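Local coordinates for protein sulfurtransferase (Azotobacter vinelandii, PDB 1E0C) that probably catalyses the transfer of a sulfane sulfur atom from a donor such as thiosulfate to a thiophilic acceptor such as cyanide, as in other rhodaneses, at residues W120-R125 against S202-I207; G213-L218 against K244-P249; G259-G262 against P268-L271. All blocks are in the same frame, centred on the assembly; numbering follows the deposited sequence.

How the contacts relate
The three contacts follow one another along the chain without interleaving. Contact 1 bridges the two rhodanese-like domains, setting the end of helix 116-122 against the hairpin of strands 199-200 and 206-207. Its second segment runs almost directly into helix 211-217, so contact 2 begins close by: nearest atoms are about 5 Å apart and centres about 23 Å. There helix 211-217 meets the residues that end helix 235-245. Contact 3 packs the C-terminal tail against helix 257-261, its centre about 24 Å from contact 2 and 35 Å from contact 1. Contact 1 thus joins the domains, while the other two hold together elements around the four-stranded parallel sheet of the second domain.

Contact 1: W120-R125 against S202-I207; sequences WLAEDR and SRALRI
Charge pairing between Glu123 and Arg206 carries this contact. OE2 of Glu123 lies 2.9 Å from NH2 of Arg206 at the edge of the guanidinium, a salt bridge whose hydrogen bond is weak because the N-H is bent to 127°. The two side chains cross at about a right angle, and their carboxylate and guanidinium planes are 39° apart. Arg206 is extended from CG to NE, which carries its charged end across the gap, where NE also pairs with Glu12. The other carboxylate oxygen, OE1, is gripped side-on by Arg125: OE1 of Glu123 lies in the guanidinium plane of Arg125 and takes NE on its anti lone pair at 2.7 Å, while NH2 comes from above the carboxylate plane. One carboxylate thus sits between two arginines, which would tend to keep it ionised.

Hydrogen bonds to neutral partners fix the rotation of the Arg206 guanidinium. NH1 of Arg206 donates to the carbonyl O of Arg203 at 3.0 Å, and the backbone N of Arg206 reaches that same oxygen from the opposite face. A water accepts from NH1 of Arg206 at 2.9 Å and gives a weak bond back to Glu123.

Apolar contact is slight: the methyl groups of Ala122 and Ala204 meet tip to tip, CB to CB, at 3.9 Å.

On one side a Schellman motif ends helix 116-122, with Asp124 at positive phi; on the other, a type I' turn from Arg203 to Arg206 closes a two-stranded hairpin. The arrangement is a salt-bridge network across the interface of a two-domain rhodanese.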
ATOM      1  N   TRP A 120     -14.184  10.475  -1.964  1.00 13.80           N
ATOM      2  CA  TRP A 120     -14.438  11.717  -1.238  1.00 16.73           C
ATOM      3  C   TRP A 120     -15.029  12.771  -2.173  1.00 16.00           C
ATOM      4  O   TRP A 120     -16.068  13.363  -1.864  1.00 15.47           O
ATOM      5  CB  TRP A 120     -13.128  12.253  -0.638  1.00 10.33           C
ATOM      6  CG  TRP A 120     -13.312  13.388   0.329  1.00 15.24           C
ATOM      7  CD1 TRP A 120     -13.246  14.722   0.045  1.00 14.52           C
ATOM      8  CD2 TRP A 120     -13.542  13.284   1.738  1.00 12.66           C
ATOM      9  NE1 TRP A 120     -13.452  15.453   1.196  1.00 12.93           N
ATOM     10  CE2 TRP A 120     -13.604  14.598   2.250  1.00 10.80           C
ATOM     11  CE3 TRP A 120     -13.700  12.213   2.624  1.00  7.89           C
ATOM     12  CZ2 TRP A 120     -13.850  14.854   3.596  1.00  8.96           C
ATOM     13  CZ3 TRP A 120     -13.920  12.466   3.961  1.00 13.06           C
ATOM     14  CH2 TRP A 120     -14.002  13.790   4.438  1.00 14.00           C
ATOM     15  N   LEU A 121     -14.385  12.987  -3.318  1.00 12.57           N
ATOM     16  CA  LEU A 121     -14.868  13.985  -4.270  1.00 14.65           C
ATOM     17  C   LEU A 121     -16.203  13.574  -4.886  1.00 17.61           C
ATOM     18  O   LEU A 121     -17.068  14.423  -5.140  1.00 14.87           O
ATOM     19  CB  LEU A 121     -13.861  14.236  -5.378  1.00 13.79           C
ATOM     20  CG  LEU A 121     -12.508  14.851  -5.002  1.00 19.04           C
ATOM     21  CD1 LEU A 121     -11.523  14.679  -6.151  1.00 18.42           C
ATOM     22  CD2 LEU A 121     -12.673  16.327  -4.659  1.00 21.94           C
ATOM     23  N   ALA A 122     -16.373  12.275  -5.135  1.00 16.36           N
ATOM     24  CA  ALA A 122     -17.618  11.814  -5.754  1.00 19.37           C
ATOM     25  C   ALA A 122     -18.812  12.172  -4.874  1.00 17.23           C
ATOM     26  O   ALA A 122     -19.920  12.349  -5.383  1.00 18.95           O
ATOM     27  CB  ALA A 122     -17.587  10.325  -6.038  1.00 18.85           C
ATOM     28  N   GLU A 123     -18.594  12.217  -3.567  1.00 14.90           N
ATOM     29  CA  GLU A 123     -19.647  12.526  -2.613  1.00 14.89           C
ATOM     30  C   GLU A 123     -19.665  14.006  -2.247  1.00 15.69           C
ATOM     31  O   GLU A 123     -20.397  14.416  -1.354  1.00 16.95           O
ATOM     32  CB  GLU A 123     -19.529  11.631  -1.377  1.00 16.91           C
ATOM     33  CG  GLU A 123     -19.773  10.169  -1.710  1.00 19.11           C
ATOM     34  CD  GLU A 123     -19.665   9.181  -0.585  1.00 18.13           C
ATOM     35  OE1 GLU A 123     -19.272   9.496   0.558  1.00 14.14           O
ATOM     36  OE2 GLU A 123     -19.993   7.989  -0.849  1.00 22.97           O
ATOM     37  N   ASP A 124     -18.871  14.793  -2.949  1.00 14.78           N
ATOM     38  CA  ASP A 124     -18.763  16.234  -2.770  1.00 17.41           C
ATOM     39  C   ASP A 124     -18.470  16.616  -1.329  1.00 18.62           C
ATOM     40  O   ASP A 124     -19.108  17.503  -0.755  1.00 20.69           O
ATOM     41  CB  ASP A 124     -20.031  16.929  -3.264  1.00 26.86           C
ATOM     42  CG  ASP A 124     -19.867  18.435  -3.363  1.00 41.01           C
ATOM     43  OD1 ASP A 124     -18.727  18.893  -3.596  1.00 38.93           O
ATOM     44  OD2 ASP A 124     -20.872  19.153  -3.194  1.00 48.08           O
ATOM     45  N   ARG A 125     -17.488  15.955  -0.716  1.00 14.25           N
ATOM     46  CA  ARG A 125     -17.165  16.247   0.681  1.00 13.76           C
ATOM     47  C   ARG A 125     -16.198  17.412   0.782  1.00 13.34           C
ATOM     48  O   ARG A 125     -15.678  17.881  -0.237  1.00 15.66           O
ATOM     49  CB  ARG A 125     -16.714  14.979   1.396  1.00 15.34           C
ATOM     50  CG  ARG A 125     -17.868  13.961   1.471  1.00 11.50           C
ATOM     51  CD  ARG A 125     -17.400  12.613   1.982  1.00 14.81           C
ATOM     52  NE  ARG A 125     -18.497  11.652   2.058  1.00 13.18           N
ATOM     53  CZ  ARG A 125     -19.359  11.546   3.058  1.00 17.06           C
ATOM     54  NH1 ARG A 125     -19.265  12.331   4.121  1.00 12.59           N
ATOM     55  NH2 ARG A 125     -20.335  10.633   3.000  1.00 12.98           N
ATOM     56  N   SER A 202     -17.109   2.071 -10.964  1.00 15.06           N
ATOM     57  CA  SER A 202     -18.487   2.539 -10.840  1.00 19.99           C
ATOM     58  C   SER A 202     -18.787   3.017  -9.427  1.00 17.29           C
ATOM     59  O   SER A 202     -19.862   3.555  -9.150  1.00 19.69           O
ATOM     60  CB  SER A 202     -19.458   1.415 -11.238  1.00 16.50           C
ATOM     61  OG  SER A 202     -19.615   0.499 -10.168  1.00 16.52           O
ATOM     62  N   ARG A 203     -17.890   2.741  -8.484  1.00 11.89           N
ATOM     63  CA  ARG A 203     -18.022   3.160  -7.105  1.00  9.84           C
ATOM     64  C   ARG A 203     -16.805   3.977  -6.661  1.00 10.75           C
ATOM     65  O   ARG A 203     -16.304   3.815  -5.551  1.00 10.44           O
ATOM     66  CB  ARG A 203     -18.241   1.967  -6.165  1.00 16.23           C
ATOM     67  CG  ARG A 203     -19.523   1.204  -6.495  1.00 20.09           C
ATOM     68  CD  ARG A 203     -19.538  -0.172  -5.862  1.00 30.07           C
ATOM     69  NE  ARG A 203     -19.374  -0.148  -4.433  1.00 35.41           N
ATOM     70  CZ  ARG A 203     -18.331  -0.477  -3.695  1.00 37.13           C
ATOM     71  NH1 ARG A 203     -17.201  -0.945  -4.220  1.00 16.25           N
ATOM     72  NH2 ARG A 203     -18.463  -0.340  -2.377  1.00 23.74           N
ATOM     73  N   ALA A 204     -16.353   4.850  -7.555  1.00 12.07           N
ATOM     74  CA  ALA A 204     -15.298   5.811  -7.257  1.00 16.09           C
ATOM     75  C   ALA A 204     -14.007   5.162  -6.792  1.00 15.03           C
ATOM     76  O   ALA A 204     -13.338   5.650  -5.878  1.00 11.66           O
ATOM     77  CB  ALA A 204     -15.786   6.840  -6.239  1.00 11.59           C
ATOM     78  N   LEU A 205     -13.643   4.032  -7.394  1.00 12.63           N
ATOM     79  CA  LEU A 205     -12.408   3.331  -7.133  1.00 12.73           C
ATOM     80  C   LEU A 205     -12.298   2.719  -5.756  1.00 13.63           C
ATOM     81  O   LEU A 205     -11.212   2.332  -5.327  1.00 12.32           O
ATOM     82  CB  LEU A 205     -11.177   4.173  -7.483  1.00 12.49           C
ATOM     83  CG  LEU A 205     -11.093   4.635  -8.948  1.00 15.56           C
ATOM     84  CD1 LEU A 205      -9.881   5.520  -9.168  1.00 13.66           C
ATOM     85  CD2 LEU A 205     -11.046   3.422  -9.880  1.00 17.05           C
ATOM     86  N   ARG A 206     -13.432   2.478  -5.095  1.00  9.57           N
ATOM     87  CA  ARG A 206     -13.423   1.670  -3.878  1.00 11.10           C
ATOM     88  C   ARG A 206     -12.977   0.247  -4.264  1.00 11.96           C
ATOM     89  O   ARG A 206     -13.012  -0.108  -5.443  1.00 13.87           O
ATOM     90  CB  ARG A 206     -14.808   1.587  -3.246  1.00 12.31           C
ATOM     91  CG  ARG A 206     -15.283   2.890  -2.588  1.00  8.46           C
ATOM     92  CD  ARG A 206     -16.688   2.659  -2.028  1.00 11.56           C
ATOM     93  NE  ARG A 206     -17.206   3.824  -1.326  1.00  9.28           N
ATOM     94  CZ  ARG A 206     -17.559   4.976  -1.867  1.00  9.43           C
ATOM     95  NH1 ARG A 206     -17.468   5.225  -3.164  1.00 11.02           N
ATOM     96  NH2 ARG A 206     -18.026   5.935  -1.054  1.00 14.97           N
ATOM     97  N   ILE A 207     -12.586  -0.503  -3.256  1.00  8.68           N
ATOM     98  CA  ILE A 207     -12.242  -1.921  -3.461  1.00 11.41           C
ATOM     99  C   ILE A 207     -13.530  -2.652  -3.847  1.00 15.55           C
ATOM    100  O   ILE A 207     -14.565  -2.365  -3.242  1.00 13.32           O
ATOM    101  CB  ILE A 207     -11.666  -2.510  -2.169  1.00 12.51           C
ATOM    102  CG1 ILE A 207     -10.304  -1.863  -1.861  1.00  9.25           C
ATOM    103  CG2 ILE A 207     -11.511  -4.021  -2.263  1.00 13.57           C
ATOM    104  CD1 ILE A 207      -9.942  -1.912  -0.392  1.00 11.72           C
TER
HETATM  105  O   HOH W   1     -18.036   8.031  -3.564  1.00 24.84           O

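Contact 2: G213-L218 against K244-P249; sequences GRLEEL and KALGYP
Leu215 carries this contact, its CD1 meeting Leu246 and Tyr248 and its CB meeting Tyr248. The tight part is apolar. CD1 of Leu215 meets CD1 of Leu246 methyl to methyl at 3.7 Å, the two side chains slanting across each other. The phenol end of Tyr248 comes in beside Leu215, OH lying 3.8 Å from CB of Leu215 and as far from its CD1, so the hydroxyl rests against aliphatic carbon on this flank. A chi2 of -177° puts CD1 of Leu215 anti to CA, so this branch extends toward both partners, and Ile242 of helix 235-245 adds to the same packing.

The looser side is polar and wet. No direct hydrogen bond joins the segments; instead a water bridges them, donating to OH of Tyr248 at 2.8 Å and to OE2 of Glu216 at 2.9 Å. That hydroxyl also bonds the backbone O of Ile220, which ties the buried tyrosine to the loop ahead of strand 225-228. Glu216 itself is exposed and reaches Tyr248 through the water.

Gly247, at positive phi, forms a Schellman motif at the end of helix 235-245 and turns the chain so that Tyr248 comes back toward helix 211-217. This is plain helix-to-loop packing within the alpha/beta rhodanese fold, between the helix ahead of strand 225-228 and the connection leading to strand 251-253.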
ATOM      1  N   GLY A 213     -14.136 -13.436  -3.264  1.00 10.76           N
ATOM      2  CA  GLY A 213     -14.408 -14.492  -4.237  1.00 16.23           C
ATOM      3  C   GLY A 213     -13.421 -14.482  -5.391  1.00 13.29           C
ATOM      4  O   GLY A 213     -13.009 -15.528  -5.906  1.00 11.39           O
ATOM      5  N   ARG A 214     -13.059 -13.285  -5.860  1.00  9.70           N
ATOM      6  CA  ARG A 214     -12.140 -13.175  -6.990  1.00  9.39           C
ATOM      7  C   ARG A 214     -10.739 -13.631  -6.609  1.00  8.47           C
ATOM      8  O   ARG A 214     -10.023 -14.272  -7.382  1.00 11.41           O
ATOM      9  CB  ARG A 214     -12.146 -11.736  -7.516  1.00  7.13           C
ATOM     10  CG  ARG A 214     -13.515 -11.178  -7.860  1.00  9.22           C
ATOM     11  CD  ARG A 214     -14.137 -11.833  -9.083  1.00  8.29           C
ATOM     12  NE  ARG A 214     -14.661 -13.171  -8.784  1.00 10.53           N
ATOM     13  CZ  ARG A 214     -15.796 -13.407  -8.150  1.00 13.66           C
ATOM     14  NH1 ARG A 214     -16.572 -12.398  -7.763  1.00 11.72           N
ATOM     15  NH2 ARG A 214     -16.182 -14.659  -7.927  1.00 12.99           N
ATOM     16  N   LEU A 215     -10.320 -13.309  -5.381  1.00  6.77           N
ATOM     17  CA  LEU A 215      -9.010 -13.753  -4.920  1.00  9.21           C
ATOM     18  C   LEU A 215      -9.018 -15.276  -4.734  1.00 11.56           C
ATOM     19  O   LEU A 215      -8.065 -15.940  -5.117  1.00 10.30           O
ATOM     20  CB  LEU A 215      -8.624 -13.073  -3.611  1.00  8.59           C
ATOM     21  CG  LEU A 215      -8.460 -11.550  -3.685  1.00  9.42           C
ATOM     22  CD1 LEU A 215      -8.009 -11.024  -2.323  1.00 16.01           C
ATOM     23  CD2 LEU A 215      -7.495 -11.143  -4.782  1.00 12.92           C
ATOM     24  N   GLU A 216     -10.147 -15.812  -4.280  1.00  9.33           N
ATOM     25  CA  GLU A 216     -10.235 -17.253  -4.047  1.00 10.48           C
ATOM     26  C   GLU A 216     -10.185 -18.039  -5.344  1.00  8.37           C
ATOM     27  O   GLU A 216      -9.575 -19.118  -5.385  1.00 11.88           O
ATOM     28  CB  GLU A 216     -11.482 -17.587  -3.231  1.00 10.79           C
ATOM     29  CG  GLU A 216     -11.368 -17.239  -1.755  1.00  9.47           C
ATOM     30  CD  GLU A 216     -12.671 -16.776  -1.140  1.00 14.10           C
ATOM     31  OE1 GLU A 216     -13.739 -16.956  -1.768  1.00 11.19           O
ATOM     32  OE2 GLU A 216     -12.633 -16.270   0.002  1.00 11.11           O
ATOM     33  N   GLU A 217     -10.682 -17.464  -6.433  1.00  8.30           N
ATOM     34  CA  GLU A 217     -10.605 -18.105  -7.747  1.00  9.07           C
ATOM     35  C   GLU A 217      -9.161 -18.304  -8.185  1.00 14.30           C
ATOM     36  O   GLU A 217      -8.840 -19.135  -9.032  1.00 12.83           O
ATOM     37  CB  GLU A 217     -11.338 -17.229  -8.781  1.00 10.98           C
ATOM     38  CG  GLU A 217     -12.848 -17.438  -8.710  1.00 14.03           C
ATOM     39  CD  GLU A 217     -13.650 -16.371  -9.409  1.00 13.11           C
ATOM     40  OE1 GLU A 217     -13.087 -15.339  -9.834  1.00 10.93           O
ATOM     41  OE2 GLU A 217     -14.885 -16.559  -9.539  1.00 12.22           O
ATOM     42  N   LEU A 218      -8.275 -17.473  -7.642  1.00 11.53           N
ATOM     43  CA  LEU A 218      -6.856 -17.545  -7.991  1.00 10.97           C
ATOM     44  C   LEU A 218      -6.039 -18.277  -6.945  1.00 11.80           C
ATOM     45  O   LEU A 218      -4.805 -18.329  -7.038  1.00 14.02           O
ATOM     46  CB  LEU A 218      -6.341 -16.106  -8.163  1.00 12.95           C
ATOM     47  CG  LEU A 218      -6.887 -15.382  -9.403  1.00 20.86           C
ATOM     48  CD1 LEU A 218      -6.626 -13.889  -9.305  1.00 25.46           C
ATOM     49  CD2 LEU A 218      -6.277 -15.969 -10.667  1.00 18.07           C
ATOM     50  N   LYS A 244      -4.669  -7.585   3.844  1.00 11.59           N
ATOM     51  CA  LYS A 244      -4.741  -7.231   5.258  1.00 12.17           C
ATOM     52  C   LYS A 244      -6.198  -6.904   5.646  1.00 10.00           C
ATOM     53  O   LYS A 244      -6.634  -7.286   6.719  1.00 13.41           O
ATOM     54  CB  LYS A 244      -3.914  -5.985   5.571  1.00 15.53           C
ATOM     55  CG  LYS A 244      -2.536  -5.940   4.949  1.00 30.32           C
ATOM     56  CD  LYS A 244      -1.431  -6.065   5.971  1.00 37.45           C
ATOM     57  CE  LYS A 244      -1.259  -7.480   6.478  1.00 33.99           C
ATOM     58  NZ  LYS A 244      -0.730  -7.501   7.874  1.00 28.38           N
ATOM     59  N   ALA A 245      -6.851  -6.122   4.797  1.00 11.22           N
ATOM     60  CA  ALA A 245      -8.212  -5.662   5.065  1.00  9.10           C
ATOM     61  C   ALA A 245      -9.189  -6.833   5.146  1.00 13.03           C
ATOM     62  O   ALA A 245     -10.082  -6.829   5.990  1.00 10.91           O
ATOM     63  CB  ALA A 245      -8.653  -4.699   3.969  1.00 10.48           C
ATOM     64  N   LEU A 246      -8.944  -7.885   4.368  1.00 13.05           N
ATOM     65  CA  LEU A 246      -9.806  -9.061   4.399  1.00 11.84           C
ATOM     66  C   LEU A 246      -9.500  -9.971   5.577  1.00 15.97           C
ATOM     67  O   LEU A 246     -10.185 -10.982   5.764  1.00 16.18           O
ATOM     68  CB  LEU A 246      -9.704  -9.856   3.094  1.00 12.79           C
ATOM     69  CG  LEU A 246     -10.257  -9.159   1.843  1.00 13.14           C
ATOM     70  CD1 LEU A 246      -9.950  -9.983   0.601  1.00 16.81           C
ATOM     71  CD2 LEU A 246     -11.766  -8.963   1.981  1.00 15.49           C
ATOM     72  N   GLY A 247      -8.464  -9.665   6.344  1.00 13.84           N
ATOM     73  CA  GLY A 247      -8.105 -10.421   7.525  1.00 15.05           C
ATOM     74  C   GLY A 247      -7.140 -11.563   7.257  1.00 16.32           C
ATOM     75  O   GLY A 247      -7.033 -12.485   8.073  1.00 14.41           O
ATOM     76  N   TYR A 248      -6.447 -11.539   6.122  1.00  9.94           N
ATOM     77  CA  TYR A 248      -5.465 -12.613   5.856  1.00 13.18           C
ATOM     78  C   TYR A 248      -4.340 -12.476   6.883  1.00 13.10           C
ATOM     79  O   TYR A 248      -3.774 -11.389   7.029  1.00 14.15           O
ATOM     80  CB  TYR A 248      -4.920 -12.480   4.448  1.00 11.02           C
ATOM     81  CG  TYR A 248      -5.792 -12.909   3.293  1.00 11.18           C
ATOM     82  CD1 TYR A 248      -7.106 -12.488   3.168  1.00 13.30           C
ATOM     83  CD2 TYR A 248      -5.271 -13.709   2.282  1.00  8.49           C
ATOM     84  CE1 TYR A 248      -7.880 -12.859   2.081  1.00 12.88           C
ATOM     85  CE2 TYR A 248      -6.031 -14.075   1.185  1.00 12.25           C
ATOM     86  CZ  TYR A 248      -7.346 -13.659   1.100  1.00 12.92           C
ATOM     87  OH  TYR A 248      -8.119 -14.036   0.016  1.00 11.49           O
ATOM     88  N   PRO A 249      -4.014 -13.537   7.604  1.00  9.77           N
ATOM     89  CA  PRO A 249      -3.068 -13.462   8.700  1.00 10.19           C
ATOM     90  C   PRO A 249      -1.615 -13.379   8.275  1.00 12.57           C
ATOM     91  O   PRO A 249      -0.776 -12.958   9.096  1.00 10.17           O
ATOM     92  CB  PRO A 249      -3.312 -14.755   9.491  1.00 13.63           C
ATOM     93  CG  PRO A 249      -3.835 -15.698   8.454  1.00 12.95           C
ATOM     94  CD  PRO A 249      -4.716 -14.850   7.569  1.00 12.97           C
TER
HETATM   95  O   HOH W   2     -10.850 -14.102   0.604  1.00 13.69           O

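Contact 3: G259-G262 against P268-L271; sequences GEWG and PVEL
A contact of one hydrogen bond and two apolar touches ties the C-terminal tail to the last helix of the second rhodanese-like domain, with Trp261 facing Pro268 and Val269. The one direct hydrogen bond runs from the indole to the main chain. NE1 of Trp261 donates to the backbone O of Pro268 at 2.7 Å, with an N-H...O angle of 155°. The oxygen lies at the edge of the indole, in its ring plane, whereas the donor is tilted 28° from the plane of the carbonyl. The indole N-H of this buried side chain is thus satisfied by a main-chain carbonyl.

Apolar touches flank the bond. On the six-membered ring, CZ2 of Trp261 touches CD of Pro268 at 3.9 Å; that carbon stands off the indole plane, the indole and pyrrolidine slanting across one another. On the five-membered ring, CD1 of Trp261 faces the CG2 methyl of Val269 at 4.3 Å, a looser approach near the ring plane. Two torsions bring the indole there: the first places CG of Trp261 opposite the backbone N, and the second, chi2 of -86°, turns the N-H edge toward the tail.

Both segments are tied further. The carbonyl O of Trp261 accepts from Thr267, just before the tail segment, and farther along Glu270 bonds His186 and the backbone N of Gly189.

Around the contact, Leu154 and Leu155 of helix 151-157 pack on the indole, and Leu155 also touches Pro268; Trp258, one turn earlier in helix 257-261, meets the Trp261 ring with planes at about 30°. Trp261 thus sits at the junction of helix 257-261, helix 151-157 and the tail, with the loop carrying Ile187 and Pro188 alongside.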
ATOM      1  N   GLY A 259      11.268  -5.030 -10.590  1.00 11.44           N
ATOM      2  CA  GLY A 259      12.469  -4.232 -10.853  1.00 12.46           C
ATOM      3  C   GLY A 259      13.706  -4.969 -10.349  1.00 12.57           C
ATOM      4  O   GLY A 259      14.797  -4.816 -10.904  1.00 14.29           O
ATOM      5  N   GLU A 260      13.553  -5.732  -9.273  1.00  9.90           N
ATOM      6  CA  GLU A 260      14.625  -6.580  -8.795  1.00 15.10           C
ATOM      7  C   GLU A 260      14.580  -7.966  -9.447  1.00 13.57           C
ATOM      8  O   GLU A 260      15.566  -8.366 -10.066  1.00 12.03           O
ATOM      9  CB  GLU A 260      14.595  -6.747  -7.276  1.00 11.91           C
ATOM     10  CG  GLU A 260      15.647  -7.744  -6.782  1.00 12.91           C
ATOM     11  CD  GLU A 260      15.597  -7.932  -5.285  1.00 19.45           C
ATOM     12  OE1 GLU A 260      14.492  -8.179  -4.752  1.00 14.94           O
ATOM     13  OE2 GLU A 260      16.659  -7.871  -4.630  1.00 13.18           O
ATOM     14  N   TRP A 261      13.454  -8.664  -9.335  1.00 10.73           N
ATOM     15  CA  TRP A 261      13.343 -10.046  -9.800  1.00  9.04           C
ATOM     16  C   TRP A 261      13.609 -10.193 -11.284  1.00 10.05           C
ATOM     17  O   TRP A 261      14.275 -11.153 -11.719  1.00 14.72           O
ATOM     18  CB  TRP A 261      11.954 -10.632  -9.476  1.00  9.70           C
ATOM     19  CG  TRP A 261      11.880 -12.132  -9.520  1.00 12.18           C
ATOM     20  CD1 TRP A 261      11.657 -12.919 -10.621  1.00 13.20           C
ATOM     21  CD2 TRP A 261      11.959 -13.024  -8.403  1.00 10.81           C
ATOM     22  NE1 TRP A 261      11.605 -14.245 -10.250  1.00  8.35           N
ATOM     23  CE2 TRP A 261      11.801 -14.335  -8.895  1.00  9.55           C
ATOM     24  CE3 TRP A 261      12.176 -12.844  -7.037  1.00 10.88           C
ATOM     25  CZ2 TRP A 261      11.830 -15.445  -8.054  1.00 11.67           C
ATOM     26  CZ3 TRP A 261      12.198 -13.940  -6.198  1.00 11.97           C
ATOM     27  CH2 TRP A 261      12.040 -15.239  -6.722  1.00 14.35           C
ATOM     28  N   GLY A 262      13.161  -9.242 -12.093  1.00  9.25           N
ATOM     29  CA  GLY A 262      13.321  -9.329 -13.538  1.00 10.84           C
ATOM     30  C   GLY A 262      14.753  -9.035 -13.978  1.00 12.97           C
ATOM     31  O   GLY A 262      15.090  -9.215 -15.143  1.00 13.57           O
ATOM     32  N   PRO A 268      14.439 -17.212 -11.071  1.00 12.19           N
ATOM     33  CA  PRO A 268      13.772 -17.954 -12.132  1.00 16.95           C
ATOM     34  C   PRO A 268      12.544 -17.171 -12.595  1.00 15.12           C
ATOM     35  O   PRO A 268      11.906 -16.491 -11.795  1.00 14.55           O
ATOM     36  CB  PRO A 268      13.352 -19.256 -11.466  1.00 15.14           C
ATOM     37  CG  PRO A 268      13.274 -18.948 -10.017  1.00 16.76           C
ATOM     38  CD  PRO A 268      14.307 -17.875  -9.760  1.00 13.59           C
ATOM     39  N   VAL A 269      12.286 -17.225 -13.885  1.00 13.23           N
ATOM     40  CA  VAL A 269      11.140 -16.533 -14.467  1.00 16.43           C
ATOM     41  C   VAL A 269      10.279 -17.540 -15.224  1.00 21.87           C
ATOM     42  O   VAL A 269      10.808 -18.491 -15.801  1.00 22.35           O
ATOM     43  CB  VAL A 269      11.599 -15.403 -15.396  1.00 17.10           C
ATOM     44  CG1 VAL A 269      10.423 -14.774 -16.117  1.00 21.49           C
ATOM     45  CG2 VAL A 269      12.344 -14.341 -14.581  1.00 18.32           C
ATOM     46  N   GLU A 270       8.972 -17.351 -15.167  1.00 14.98           N
ATOM     47  CA  GLU A 270       8.043 -18.279 -15.830  1.00 19.04           C
ATOM     48  C   GLU A 270       7.107 -17.505 -16.746  1.00 21.97           C
ATOM     49  O   GLU A 270       6.631 -16.411 -16.424  1.00 17.42           O
ATOM     50  CB  GLU A 270       7.284 -19.038 -14.747  1.00 22.80           C
ATOM     51  CG  GLU A 270       6.089 -19.868 -15.179  1.00 23.51           C
ATOM     52  CD  GLU A 270       5.347 -20.404 -13.962  1.00 23.26           C
ATOM     53  OE1 GLU A 270       5.819 -21.405 -13.391  1.00 26.30           O
ATOM     54  OE2 GLU A 270       4.326 -19.810 -13.557  1.00 23.08           O
ATOM     55  N   LEU A 271       6.900 -18.050 -17.942  1.00 21.83           N
ATOM     56  CA  LEU A 271       5.966 -17.477 -18.901  1.00 23.72           C
ATOM     57  C   LEU A 271       4.700 -18.346 -18.967  1.00 37.57           C
ATOM     58  O   LEU A 271       4.437 -19.074 -17.987  1.00 38.76           O
ATOM     59  CB  LEU A 271       6.586 -17.420 -20.295  1.00 31.21           C
ATOM     60  CG  LEU A 271       7.744 -16.449 -20.514  1.00 29.76           C
ATOM     61  CD1 LEU A 271       8.455 -16.769 -21.823  1.00 40.52           C
ATOM     62  CD2 LEU A 271       7.245 -15.009 -20.519  1.00 31.40           C
TER